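Local coordinates for protein lipopolysaccharide core heptose(I) kinase WaaP (PDB 6DFL) that phosphorylates the first heptose of the lipopolysaccharide core using ATP and also acts as an autophosphorylating protein-tyrosine kinase, at residues 149-154 with 167-172; 90-95 with 187-192; 27-30 with 36-39. One frame throughout, in Å; residues are numbered along the deposited sequence.

Interactions 1 and 2 form one continuous buried block, their centres about 10 Å apart, joined by a probable hydrogen bond between His-168 O and Ile-187 N (2.8 Å) and by Met-150 CE packed 3.3 Å from Ala-91 O. Along the chain, interaction 1 is nested within the loop that interaction 2 closes. Interaction 3 closes earlier in sequence and lies further out, its centre about 17 Å from that of interaction 2; His-190 CD2 and Arg-36 NH1 still meet at 3.5 Å. The side chain of Asp-163, the active-site residue by similarity, is about 4 Å from that of Asp-188, while the Phe-169 side chain is about 7 Å from the bound acyl-phosphopantetheine.

Interaction 1: residues 149-154 with 167-172; sequences RMVGDM and CHFLLH
Val-151 meets Phe-169 through a single branch: its CG2 methyl comes to 3.7 Å from CZ, the far corner of the ring, and the two side chains cross at about a right angle. The approach is oblique to the ring, neither squarely over it nor in its plane. Val-151 CG1, anti to the backbone N (chi1 173°), is turned off to another side, which leaves CG2 as the branch that does the touching. Both residues are buried, and this is the tighter half of the contact.

The second half is looser. Met-150, modelled as selenomethionine, brings SE to 4.2 Å from Phe-169 CD1. The selenium is 5.4 Å from the ring centroid and 84° off the ring normal, which makes this a Met-aromatic contact of the edge type. Phe-169 is therefore touched at two separate atoms of its ring, CD1 and CZ.

In kinase terms, helix 137-156 probably corresponds to helix E of the C-lobe, and strand 169-172 follows the probable catalytic loop, with Asp-163 the active-site residue by similarity to protein kinases. The contact thus packs a helix against the small antiparallel sheet of 120-122, 169-172 and 184-186. Val-186 packs on both Met-150 and Phe-169, Leu-184 on Met-150, and Phe-169 also touches Leu-123 of the ligand pocket.

No hydrogen bond crosses between the segments; the helix satisfies its own backbone, for example through Met-154 N to Met-150 O at 2.6 Å. Toward solvent the character changes: Met-150 is itself partly exposed, Arg-149 is exposed, and Asp-153 pairs its OD1 with Arg-156 in a salt bridge on the helix surface.

Interaction 2: residues 90-95 with 187-192; sequences VATMTA and IDLHRA
Ile-187 begins the second segment against Met-93, whose selenium (the residue is selenomethionine) sits 4.1 Å from Ile-187 CB. The CG2 branch of Ile-187 adds a contact at 4.1 Å to Met-93 CG, while its CG1 branch leads away from the other segment. The Met-93 chain is bent at chi2 and chi3 rather than extended, and it crosses Ile-187 at a slant.

At Asp-188 the selenium reaches the backbone, 3.9 Å from N, whereas the side chain of this residue sets out away from 90-95. Asp-188 OD1 accepts a hydrogen bond from His-190 ND1 (2.7 Å) with its syn lone pair; the N-H...O angle is 138° and the oxygen lies 26° out of the imidazole plane, a bent bond. This Ile-Asp-Leu-His sequence probably corresponds to the DFG region of protein kinases, and 90-95 to the loop between helix C and strand 4.

Leu-189 turns back toward the contact, bringing CD1 to 3.5 Å from Thr-92 OG1. That hydroxyl is also hydrogen-bonded to Val-186 O, just ahead of the segment. A type I turn then runs from Leu-189 to Ala-192, closed by Ala-192 N to Leu-189 O at 2.9 Å. Within it, Arg-191 sets CB over one face of the His-190 ring and extends NH2 to a salt bridge with Asp-163.

No hydrogen bond links the two segments directly, so van der Waals packing joins them, while the Arg-191 salt bridge to Asp-163 and the touch of His-190 on that same residue tie the turn to the probable active site.

Interaction 3: residues 27-30 with 36-39; sequences GKVY and RRTL
Tyr-30 lies against the backbone of Thr-38 and Leu-39, and its side chain can be followed outward along them. CB begins 3.5 Å from Thr-38 O and also meets Thr-38 CB. With CG anti to the carbonyl carbon (chi1 -48°), the ring is carried along the neighbouring backbone, and CD2 comes to 3.4 Å from the same oxygen. Next, CE2 reaches Leu-39 CA at 4.0 Å. Thr-38 C and Leu-39 N lie at the ring edge, in its plane, so the peptide meets an edge and not a face. At the tip, OH has left the strand behind and lies 3.3 Å from Lys-28 CE of its own segment.

Beneath the side chain, Tyr-30 N donates to Thr-38 O (2.6 Å, 154° at hydrogen), with the C=O...N angle at 163°. Leu-39 CA adds a CH...O contact to Lys-28 O at 3.3 Å. Val-29 and Leu-39 form a single antiparallel bridge, and Val-29 CG2 packs 4.1 Å from Leu-39 CB. Leu-39 in turn lays CD2 over one face of the Arg-37 guanidinium, offset toward the rim.

By strand order, 37-41 and 48-53 probably correspond to strands 2 and 3 of a kinase N-lobe; 27-30 is bridged to 37-41 at one point, consistent with the position of strand 1 and with 31-35 as the glycine-rich loop.

Tyr-30, an autophosphorylation site, is unmodified here; its phenol oxygen lies beyond the atoms that meet 36-39 and takes no part in the pairing, which rests on one main-chain hydrogen bond, a CH...O contact, the Tyr-30 ring edge and the Val-29 to Leu-39 packing.

Interaction 1: residues 149-154 with 167-172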
ATOM      1  N   ARG A 149      -4.371   4.217   2.292  1.00 59.29           N
ATOM      2  CA  ARG A 149      -4.137   5.464   3.015  1.00 63.89           C
ATOM      3  C   ARG A 149      -2.702   5.938   2.880  1.00 63.69           C
ATOM      4  O   ARG A 149      -2.445   7.139   2.723  1.00 62.48           O
ATOM      5  CB  ARG A 149      -4.498   5.310   4.493  1.00 70.13           C
ATOM      6  CG  ARG A 149      -5.991   5.431   4.773  1.00 76.99           C
ATOM      7  CD  ARG A 149      -6.284   5.487   6.266  1.00 85.76           C
ATOM      8  NE  ARG A 149      -5.638   4.412   7.028  1.00 91.35           N
ATOM      9  CZ  ARG A 149      -6.242   3.284   7.401  1.00 86.10           C
ATOM     10  NH1 ARG A 149      -7.519   3.078   7.074  1.00 87.43           N
ATOM     11  NH2 ARG A 149      -5.567   2.364   8.100  1.00 82.06           N
HETATM   12  N   MSE A 150      -1.743   5.019   2.962  1.00 67.74           N
HETATM   13  CA  MSE A 150      -0.356   5.430   2.973  1.00 58.78           C
HETATM   14  C   MSE A 150       0.046   5.956   1.619  1.00 59.24           C
HETATM   15  O   MSE A 150       0.680   7.005   1.515  1.00 63.00           O
HETATM   16  CB  MSE A 150       0.524   4.284   3.384  1.00 70.84           C
HETATM   17  CG  MSE A 150       0.385   3.904   4.837  1.00 75.49           C
HETATM   18 SE   MSE A 150       1.708   2.522   5.225  1.00 98.99          SE
HETATM   19  CE  MSE A 150       3.354   3.523   5.013  1.00 67.36           C
ATOM     20  N   VAL A 151      -0.365   5.246   0.571  1.00 59.02           N
ATOM     21  CA  VAL A 151      -0.005   5.645  -0.786  1.00 59.20           C
ATOM     22  C   VAL A 151      -0.664   6.974  -1.138  1.00 62.09           C
ATOM     23  O   VAL A 151       0.006   7.929  -1.552  1.00 61.21           O
ATOM     24  CB  VAL A 151      -0.376   4.524  -1.779  1.00 61.04           C
ATOM     25  CG1 VAL A 151      -0.172   4.950  -3.221  1.00 61.07           C
ATOM     26  CG2 VAL A 151       0.424   3.254  -1.494  1.00 61.37           C
ATOM     27  N   GLY A 152      -1.987   7.059  -0.963  1.00 62.36           N
ATOM     28  CA  GLY A 152      -2.653   8.352  -1.028  1.00 63.23           C
ATOM     29  C   GLY A 152      -1.942   9.427  -0.236  1.00 59.63           C
ATOM     30  O   GLY A 152      -1.661  10.505  -0.760  1.00 59.76           O
ATOM     31  N   ASP A 153      -1.605   9.132   1.028  1.00 58.76           N
ATOM     32  CA  ASP A 153      -0.897  10.111   1.854  1.00 59.98           C
ATOM     33  C   ASP A 153       0.450  10.475   1.249  1.00 66.19           C
ATOM     34  O   ASP A 153       0.813  11.658   1.172  1.00 68.97           O
ATOM     35  CB  ASP A 153      -0.713   9.573   3.275  1.00 62.58           C
ATOM     36  CG  ASP A 153      -1.870   9.968   4.216  1.00 71.28           C
ATOM     37  OD1 ASP A 153      -2.887  10.493   3.722  1.00 67.51           O
ATOM     38  OD2 ASP A 153      -1.750   9.745   5.442  1.00 71.80           O
HETATM   39  N   MSE A 154       1.195   9.470   0.806  1.00 62.82           N
HETATM   40  CA  MSE A 154       2.452   9.658   0.128  1.00 65.41           C
HETATM   41  C   MSE A 154       2.308  10.587  -1.074  1.00 59.95           C
HETATM   42  O   MSE A 154       3.086  11.526  -1.236  1.00 57.60           O
HETATM   43  CB  MSE A 154       2.961   8.306  -0.320  1.00 58.19           C
HETATM   44  CG  MSE A 154       4.440   8.128  -0.367  1.00 76.44           C
HETATM   45 SE   MSE A 154       4.751   6.272  -0.922  1.00100.19          SE
HETATM   46  CE  MSE A 154       4.297   6.457  -2.810  1.00 65.50           C
ATOM     47  N   CYS A 167       5.677  -5.672  -1.676  1.00 67.04           N
ATOM     48  CA  CYS A 167       6.825  -6.104  -0.888  1.00 65.64           C
ATOM     49  C   CYS A 167       7.529  -4.929  -0.212  1.00 63.61           C
ATOM     50  O   CYS A 167       8.237  -5.132   0.776  1.00 64.74           O
ATOM     51  CB  CYS A 167       7.806  -6.939  -1.725  1.00 66.65           C
ATOM     52  SG  CYS A 167       8.509  -6.248  -3.216  1.00 60.38           S
ATOM     53  N   HIS A 168       7.324  -3.696  -0.677  1.00 63.94           N
ATOM     54  CA  HIS A 168       7.951  -2.555  -0.028  1.00 62.87           C
ATOM     55  C   HIS A 168       7.095  -1.962   1.071  1.00 67.49           C
ATOM     56  O   HIS A 168       7.327  -0.814   1.481  1.00 67.23           O
ATOM     57  CB  HIS A 168       8.327  -1.503  -1.060  1.00 62.36           C
ATOM     58  CG  HIS A 168       9.449  -1.940  -1.934  1.00 68.81           C
ATOM     59  ND1 HIS A 168       9.508  -1.645  -3.277  1.00 72.62           N
ATOM     60  CD2 HIS A 168      10.540  -2.704  -1.664  1.00 66.81           C
ATOM     61  CE1 HIS A 168      10.600  -2.183  -3.795  1.00 70.94           C
ATOM     62  NE2 HIS A 168      11.247  -2.822  -2.835  1.00 71.94           N
ATOM     63  N   PHE A 169       6.128  -2.721   1.574  1.00 62.91           N
ATOM     64  CA  PHE A 169       5.354  -2.328   2.745  1.00 69.37           C
ATOM     65  C   PHE A 169       5.594  -3.361   3.834  1.00 69.61           C
ATOM     66  O   PHE A 169       5.368  -4.556   3.613  1.00 73.19           O
ATOM     67  CB  PHE A 169       3.866  -2.210   2.408  1.00 59.66           C
ATOM     68  CG  PHE A 169       3.562  -1.070   1.508  1.00 64.43           C
ATOM     69  CD1 PHE A 169       3.170   0.165   2.039  1.00 65.60           C
ATOM     70  CD2 PHE A 169       3.689  -1.200   0.137  1.00 60.34           C
ATOM     71  CE1 PHE A 169       2.919   1.223   1.226  1.00 54.66           C
ATOM     72  CE2 PHE A 169       3.435  -0.124  -0.695  1.00 59.52           C
ATOM     73  CZ  PHE A 169       3.048   1.088  -0.139  1.00 66.52           C
ATOM     74  N   LEU A 170       6.062  -2.906   4.991  1.00 67.54           N
ATOM     75  CA  LEU A 170       6.389  -3.793   6.094  1.00 65.31           C
ATOM     76  C   LEU A 170       5.234  -3.826   7.085  1.00 76.33           C
ATOM     77  O   LEU A 170       4.777  -2.780   7.571  1.00 77.50           O
ATOM     78  CB  LEU A 170       7.682  -3.345   6.764  1.00 69.76           C
ATOM     79  CG  LEU A 170       8.906  -3.503   5.843  1.00 74.09           C
ATOM     80  CD1 LEU A 170      10.197  -3.511   6.634  1.00 69.47           C
ATOM     81  CD2 LEU A 170       8.791  -4.748   4.959  1.00 64.15           C
ATOM     82  N   LEU A 171       4.739  -5.025   7.352  1.00 77.48           N
ATOM     83  CA  LEU A 171       3.837  -5.247   8.467  1.00 75.75           C
ATOM     84  C   LEU A 171       4.666  -5.513   9.716  1.00 81.42           C
ATOM     85  O   LEU A 171       5.627  -6.294   9.682  1.00 80.65           O
ATOM     86  CB  LEU A 171       2.912  -6.418   8.160  1.00 72.12           C
ATOM     87  CG  LEU A 171       2.083  -6.911   9.327  1.00 78.88           C
ATOM     88  CD1 LEU A 171       0.934  -5.937   9.654  1.00 80.70           C
ATOM     89  CD2 LEU A 171       1.550  -8.268   8.964  1.00 79.15           C
ATOM     90  N   HIS A 172       4.318  -4.855  10.816  1.00 82.10           N
ATOM     91  CA  HIS A 172       5.142  -4.921  12.016  1.00 86.96           C
ATOM     92  C   HIS A 172       4.706  -6.087  12.892  1.00 86.99           C
ATOM     93  O   HIS A 172       3.548  -6.156  13.305  1.00 87.36           O
ATOM     94  CB  HIS A 172       5.082  -3.607  12.779  1.00 83.47           C
ATOM     95  CG  HIS A 172       5.970  -2.554  12.201  1.00 87.14           C
ATOM     96  ND1 HIS A 172       7.302  -2.444  12.535  1.00 84.70           N
ATOM     97  CD2 HIS A 172       5.731  -1.589  11.282  1.00 83.96           C
ATOM     98  CE1 HIS A 172       7.841  -1.444  11.863  1.00 86.36           C
ATOM     99  NE2 HIS A 172       6.908  -0.905  11.100  1.00 82.76           N
TER

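Interaction 2: residues 90-95 with 187-192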
ATOM      1  N   VAL A  90       3.755   9.672   7.436  1.00 65.12           N
ATOM      2  CA  VAL A  90       3.711   8.373   6.778  1.00 68.26           C
ATOM      3  C   VAL A  90       4.863   7.533   7.315  1.00 71.78           C
ATOM      4  O   VAL A  90       6.037   7.909   7.186  1.00 69.65           O
ATOM      5  CB  VAL A  90       3.806   8.507   5.252  1.00 70.08           C
ATOM      6  CG1 VAL A  90       3.986   7.154   4.617  1.00 68.89           C
ATOM      7  CG2 VAL A  90       2.581   9.173   4.721  1.00 72.86           C
ATOM      8  N   ALA A  91       4.524   6.386   7.882  1.00 65.77           N
ATOM      9  CA  ALA A  91       5.492   5.574   8.591  1.00 70.59           C
ATOM     10  C   ALA A  91       6.510   4.954   7.620  1.00 66.13           C
ATOM     11  O   ALA A  91       6.145   4.294   6.645  1.00 65.21           O
ATOM     12  CB  ALA A  91       4.734   4.511   9.378  1.00 66.06           C
ATOM     13  N   THR A  92       7.790   5.191   7.870  1.00 67.03           N
ATOM     14  CA  THR A  92       8.816   4.752   6.939  1.00 71.09           C
ATOM     15  C   THR A  92      10.113   4.548   7.706  1.00 73.47           C
ATOM     16  O   THR A  92      10.131   4.542   8.943  1.00 71.58           O
ATOM     17  CB  THR A  92       8.980   5.759   5.793  1.00 72.73           C
ATOM     18  OG1 THR A  92       9.896   5.238   4.824  1.00 71.41           O
ATOM     19  CG2 THR A  92       9.524   7.061   6.307  1.00 72.22           C
HETATM   20  N   MSE A  93      11.198   4.364   6.955  1.00 74.95           N
HETATM   21  CA  MSE A  93      12.508   4.196   7.537  1.00 75.52           C
HETATM   22  C   MSE A  93      12.915   5.458   8.245  1.00 77.19           C
HETATM   23  O   MSE A  93      12.420   6.540   7.946  1.00 78.21           O
HETATM   24  CB  MSE A  93      13.553   3.850   6.475  1.00 80.64           C
HETATM   25  CG  MSE A  93      13.395   2.486   5.846  1.00 79.11           C
HETATM   26 SE   MSE A  93      13.897   2.617   3.984  1.00 99.63          SE
HETATM   27  CE  MSE A  93      15.175   1.088   3.909  1.00 96.01           C
ATOM     28  N   THR A  94      13.828   5.326   9.189  1.00 81.93           N
ATOM     29  CA  THR A  94      14.448   6.474   9.823  1.00 78.45           C
ATOM     30  C   THR A  94      15.882   6.537   9.327  1.00 79.56           C
ATOM     31  O   THR A  94      16.549   5.505   9.237  1.00 80.45           O
ATOM     32  CB  THR A  94      14.376   6.356  11.343  1.00 78.46           C
ATOM     33  OG1 THR A  94      13.002   6.392  11.739  1.00 79.16           O
ATOM     34  CG2 THR A  94      15.131   7.490  12.016  1.00 74.98           C
ATOM     35  N   ALA A  95      16.328   7.733   8.956  1.00 79.07           N
ATOM     36  CA  ALA A  95      17.643   7.944   8.366  1.00 74.33           C
ATOM     37  C   ALA A  95      18.566   8.536   9.419  1.00 77.47           C
ATOM     38  O   ALA A  95      18.306   9.626   9.931  1.00 79.27           O
ATOM     39  CB  ALA A  95      17.551   8.877   7.165  1.00 73.53           C
ATOM     40  N   ILE A 187       8.929   1.081   2.704  1.00 65.20           N
ATOM     41  CA  ILE A 187      10.383   1.112   2.629  1.00 69.47           C
ATOM     42  C   ILE A 187      10.786   1.247   1.178  1.00 69.69           C
ATOM     43  O   ILE A 187       9.939   1.506   0.314  1.00 66.83           O
ATOM     44  CB  ILE A 187      11.013  -0.143   3.251  1.00 62.18           C
ATOM     45  CG1 ILE A 187      10.581  -1.374   2.447  1.00 64.13           C
ATOM     46  CG2 ILE A 187      10.624  -0.267   4.715  1.00 68.10           C
ATOM     47  CD1 ILE A 187      11.454  -2.598   2.641  1.00 67.88           C
ATOM     48  N   ASP A 188      12.075   1.004   0.916  1.00 72.88           N
ATOM     49  CA  ASP A 188      12.787   1.217  -0.332  1.00 60.79           C
ATOM     50  C   ASP A 188      12.349   2.435  -1.109  1.00 72.31           C
ATOM     51  O   ASP A 188      11.519   2.326  -2.017  1.00 71.48           O
ATOM     52  CB  ASP A 188      12.660   0.045  -1.280  1.00 70.19           C
ATOM     53  CG  ASP A 188      13.406   0.313  -2.574  1.00 72.92           C
ATOM     54  OD1 ASP A 188      14.543   0.826  -2.489  1.00 76.40           O
ATOM     55  OD2 ASP A 188      12.860   0.072  -3.664  1.00 78.06           O
ATOM     56  N   LEU A 189      12.940   3.585  -0.816  1.00 72.20           N
ATOM     57  CA  LEU A 189      12.603   4.802  -1.534  1.00 67.39           C
ATOM     58  C   LEU A 189      13.765   5.262  -2.407  1.00 68.62           C
ATOM     59  O   LEU A 189      13.895   6.455  -2.696  1.00 63.37           O
ATOM     60  CB  LEU A 189      12.172   5.867  -0.529  1.00 59.69           C
ATOM     61  CG  LEU A 189      10.906   5.420   0.216  1.00 63.72           C
ATOM     62  CD1 LEU A 189      10.752   6.075   1.559  1.00 62.64           C
ATOM     63  CD2 LEU A 189       9.699   5.721  -0.629  1.00 65.40           C
ATOM     64  N   HIS A 190      14.604   4.323  -2.848  1.00 63.37           N
ATOM     65  CA  HIS A 190      15.901   4.703  -3.404  1.00 67.03           C
ATOM     66  C   HIS A 190      15.755   5.498  -4.697  1.00 65.12           C
ATOM     67  O   HIS A 190      16.614   6.334  -5.000  1.00 69.00           O
ATOM     68  CB  HIS A 190      16.766   3.455  -3.618  1.00 71.54           C
ATOM     69  CG  HIS A 190      16.372   2.662  -4.817  1.00 72.93           C
ATOM     70  ND1 HIS A 190      15.231   1.889  -4.855  1.00 75.25           N
ATOM     71  CD2 HIS A 190      16.926   2.578  -6.045  1.00 76.08           C
ATOM     72  CE1 HIS A 190      15.108   1.345  -6.052  1.00 75.57           C
ATOM     73  NE2 HIS A 190      16.127   1.743  -6.791  1.00 81.13           N
ATOM     74  N   ARG A 191      14.663   5.276  -5.439  1.00 65.25           N
ATOM     75  CA  ARG A 191      14.263   6.028  -6.628  1.00 68.86           C
ATOM     76  C   ARG A 191      13.089   6.994  -6.397  1.00 70.85           C
ATOM     77  O   ARG A 191      12.505   7.472  -7.374  1.00 66.22           O
ATOM     78  CB  ARG A 191      13.825   5.079  -7.743  1.00 66.87           C
ATOM     79  CG  ARG A 191      14.878   4.217  -8.337  1.00 76.55           C
ATOM     80  CD  ARG A 191      14.431   3.793  -9.724  1.00 77.39           C
ATOM     81  NE  ARG A 191      13.275   2.907  -9.704  1.00 73.68           N
ATOM     82  CZ  ARG A 191      12.601   2.553 -10.790  1.00 70.82           C
ATOM     83  NH1 ARG A 191      12.958   3.025 -11.976  1.00 72.53           N
ATOM     84  NH2 ARG A 191      11.562   1.735 -10.683  1.00 66.18           N
ATOM     85  N   ALA A 192      12.688   7.240  -5.158  1.00 64.77           N
ATOM     86  CA  ALA A 192      11.516   8.062  -4.930  1.00 67.05           C
ATOM     87  C   ALA A 192      11.775   9.510  -5.319  1.00 70.30           C
ATOM     88  O   ALA A 192      12.836  10.082  -5.038  1.00 69.56           O
ATOM     89  CB  ALA A 192      11.078   7.997  -3.460  1.00 65.05           C
TER

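Interaction 3: residues 27-30 with 36-39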
ATOM      1  N   GLY A  27      29.671  -5.597   7.146  1.00 94.25           N
ATOM      2  CA  GLY A  27      28.553  -6.490   7.342  1.00 96.42           C
ATOM      3  C   GLY A  27      28.172  -7.128   6.020  1.00100.61           C
ATOM      4  O   GLY A  27      28.874  -6.995   5.018  1.00 99.17           O
ATOM      5  N   LYS A  28      27.038  -7.834   6.040  1.00 98.81           N
ATOM      6  CA  LYS A  28      26.569  -8.520   4.843  1.00103.42           C
ATOM      7  C   LYS A  28      26.382  -7.517   3.712  1.00105.34           C
ATOM      8  O   LYS A  28      25.474  -6.679   3.768  1.00104.52           O
ATOM      9  CB  LYS A  28      25.267  -9.274   5.121  1.00108.86           C
ATOM     10  CG  LYS A  28      24.755 -10.076   3.928  1.00113.54           C
ATOM     11  CD  LYS A  28      23.885 -11.250   4.368  1.00118.99           C
ATOM     12  CE  LYS A  28      22.661 -10.790   5.158  1.00122.36           C
ATOM     13  NZ  LYS A  28      21.836 -11.941   5.641  1.00132.81           N
ATOM     14  N   VAL A  29      27.246  -7.590   2.694  1.00101.55           N
ATOM     15  CA  VAL A  29      27.263  -6.648   1.579  1.00102.43           C
ATOM     16  C   VAL A  29      26.357  -7.159   0.463  1.00106.01           C
ATOM     17  O   VAL A  29      26.274  -8.368   0.220  1.00111.58           O
ATOM     18  CB  VAL A  29      28.706  -6.442   1.081  1.00105.41           C
ATOM     19  CG1 VAL A  29      28.752  -5.426  -0.059  1.00105.91           C
ATOM     20  CG2 VAL A  29      29.607  -6.015   2.230  1.00100.65           C
ATOM     21  N   TYR A  30      25.668  -6.238  -0.224  1.00107.21           N
ATOM     22  CA  TYR A  30      24.733  -6.601  -1.290  1.00107.58           C
ATOM     23  C   TYR A  30      25.035  -5.881  -2.601  1.00108.18           C
ATOM     24  O   TYR A  30      26.203  -5.746  -2.991  1.00109.35           O
ATOM     25  CB  TYR A  30      23.278  -6.285  -0.908  1.00101.27           C
ATOM     26  CG  TYR A  30      22.806  -6.734   0.454  1.00101.18           C
ATOM     27  CD1 TYR A  30      22.170  -7.955   0.628  1.00104.30           C
ATOM     28  CD2 TYR A  30      22.945  -5.908   1.561  1.00102.67           C
ATOM     29  CE1 TYR A  30      21.705  -8.358   1.879  1.00105.70           C
ATOM     30  CE2 TYR A  30      22.487  -6.298   2.812  1.00104.42           C
ATOM     31  CZ  TYR A  30      21.867  -7.525   2.968  1.00106.23           C
ATOM     32  OH  TYR A  30      21.406  -7.911   4.215  1.00103.67           O
ATOM     33  N   ARG A  36      27.339   1.895  -7.028  1.00111.24           N
ATOM     34  CA  ARG A  36      26.417   1.766  -5.909  1.00105.73           C
ATOM     35  C   ARG A  36      26.859   0.635  -4.974  1.00105.66           C
ATOM     36  O   ARG A  36      27.792  -0.124  -5.266  1.00108.88           O
ATOM     37  CB  ARG A  36      24.989   1.536  -6.413  1.00108.79           C
ATOM     38  CG  ARG A  36      23.951   2.473  -5.777  1.00101.41           C
ATOM     39  CD  ARG A  36      22.723   2.677  -6.665  1.00105.57           C
ATOM     40  NE  ARG A  36      21.659   1.719  -6.369  1.00110.80           N
ATOM     41  CZ  ARG A  36      20.608   1.496  -7.153  1.00113.11           C
ATOM     42  NH1 ARG A  36      19.691   0.602  -6.797  1.00103.93           N
ATOM     43  NH2 ARG A  36      20.481   2.155  -8.299  1.00107.34           N
ATOM     44  N   ARG A  37      26.184   0.543  -3.824  1.00103.91           N
ATOM     45  CA  ARG A  37      26.514  -0.439  -2.796  1.00102.60           C
ATOM     46  C   ARG A  37      25.462  -0.394  -1.698  1.00 99.44           C
ATOM     47  O   ARG A  37      25.015   0.691  -1.311  1.00 95.88           O
ATOM     48  CB  ARG A  37      27.904  -0.177  -2.200  1.00 97.59           C
ATOM     49  CG  ARG A  37      28.491  -1.345  -1.422  1.00101.62           C
ATOM     50  CD  ARG A  37      29.978  -1.119  -1.171  1.00101.56           C
ATOM     51  NE  ARG A  37      30.228  -0.444   0.095  1.00 95.27           N
ATOM     52  CZ  ARG A  37      31.101  -0.847   1.013  1.00100.30           C
ATOM     53  NH1 ARG A  37      31.851  -1.935   0.811  1.00104.10           N
ATOM     54  NH2 ARG A  37      31.236  -0.146   2.134  1.00 96.38           N
ATOM     55  N   THR A  38      25.071  -1.576  -1.210  1.00 99.42           N
ATOM     56  CA  THR A  38      24.204  -1.713  -0.050  1.00 96.96           C
ATOM     57  C   THR A  38      24.811  -2.742   0.888  1.00 95.63           C
ATOM     58  O   THR A  38      25.298  -3.777   0.436  1.00 99.72           O
ATOM     59  CB  THR A  38      22.795  -2.158  -0.439  1.00 97.93           C
ATOM     60  OG1 THR A  38      22.395  -1.491  -1.643  1.00101.45           O
ATOM     61  CG2 THR A  38      21.814  -1.828   0.684  1.00 92.73           C
ATOM     62  N   LEU A  39      24.784  -2.467   2.190  1.00 91.03           N
ATOM     63  CA  LEU A  39      25.265  -3.446   3.151  1.00 93.42           C
ATOM     64  C   LEU A  39      24.523  -3.251   4.457  1.00 89.02           C
ATOM     65  O   LEU A  39      24.181  -2.129   4.816  1.00 88.72           O
ATOM     66  CB  LEU A  39      26.781  -3.338   3.387  1.00 94.82           C
ATOM     67  CG  LEU A  39      27.309  -2.082   4.087  1.00 90.29           C
ATOM     68  CD1 LEU A  39      27.813  -2.387   5.486  1.00 89.52           C
ATOM     69  CD2 LEU A  39      28.399  -1.427   3.268  1.00 93.71           C
TER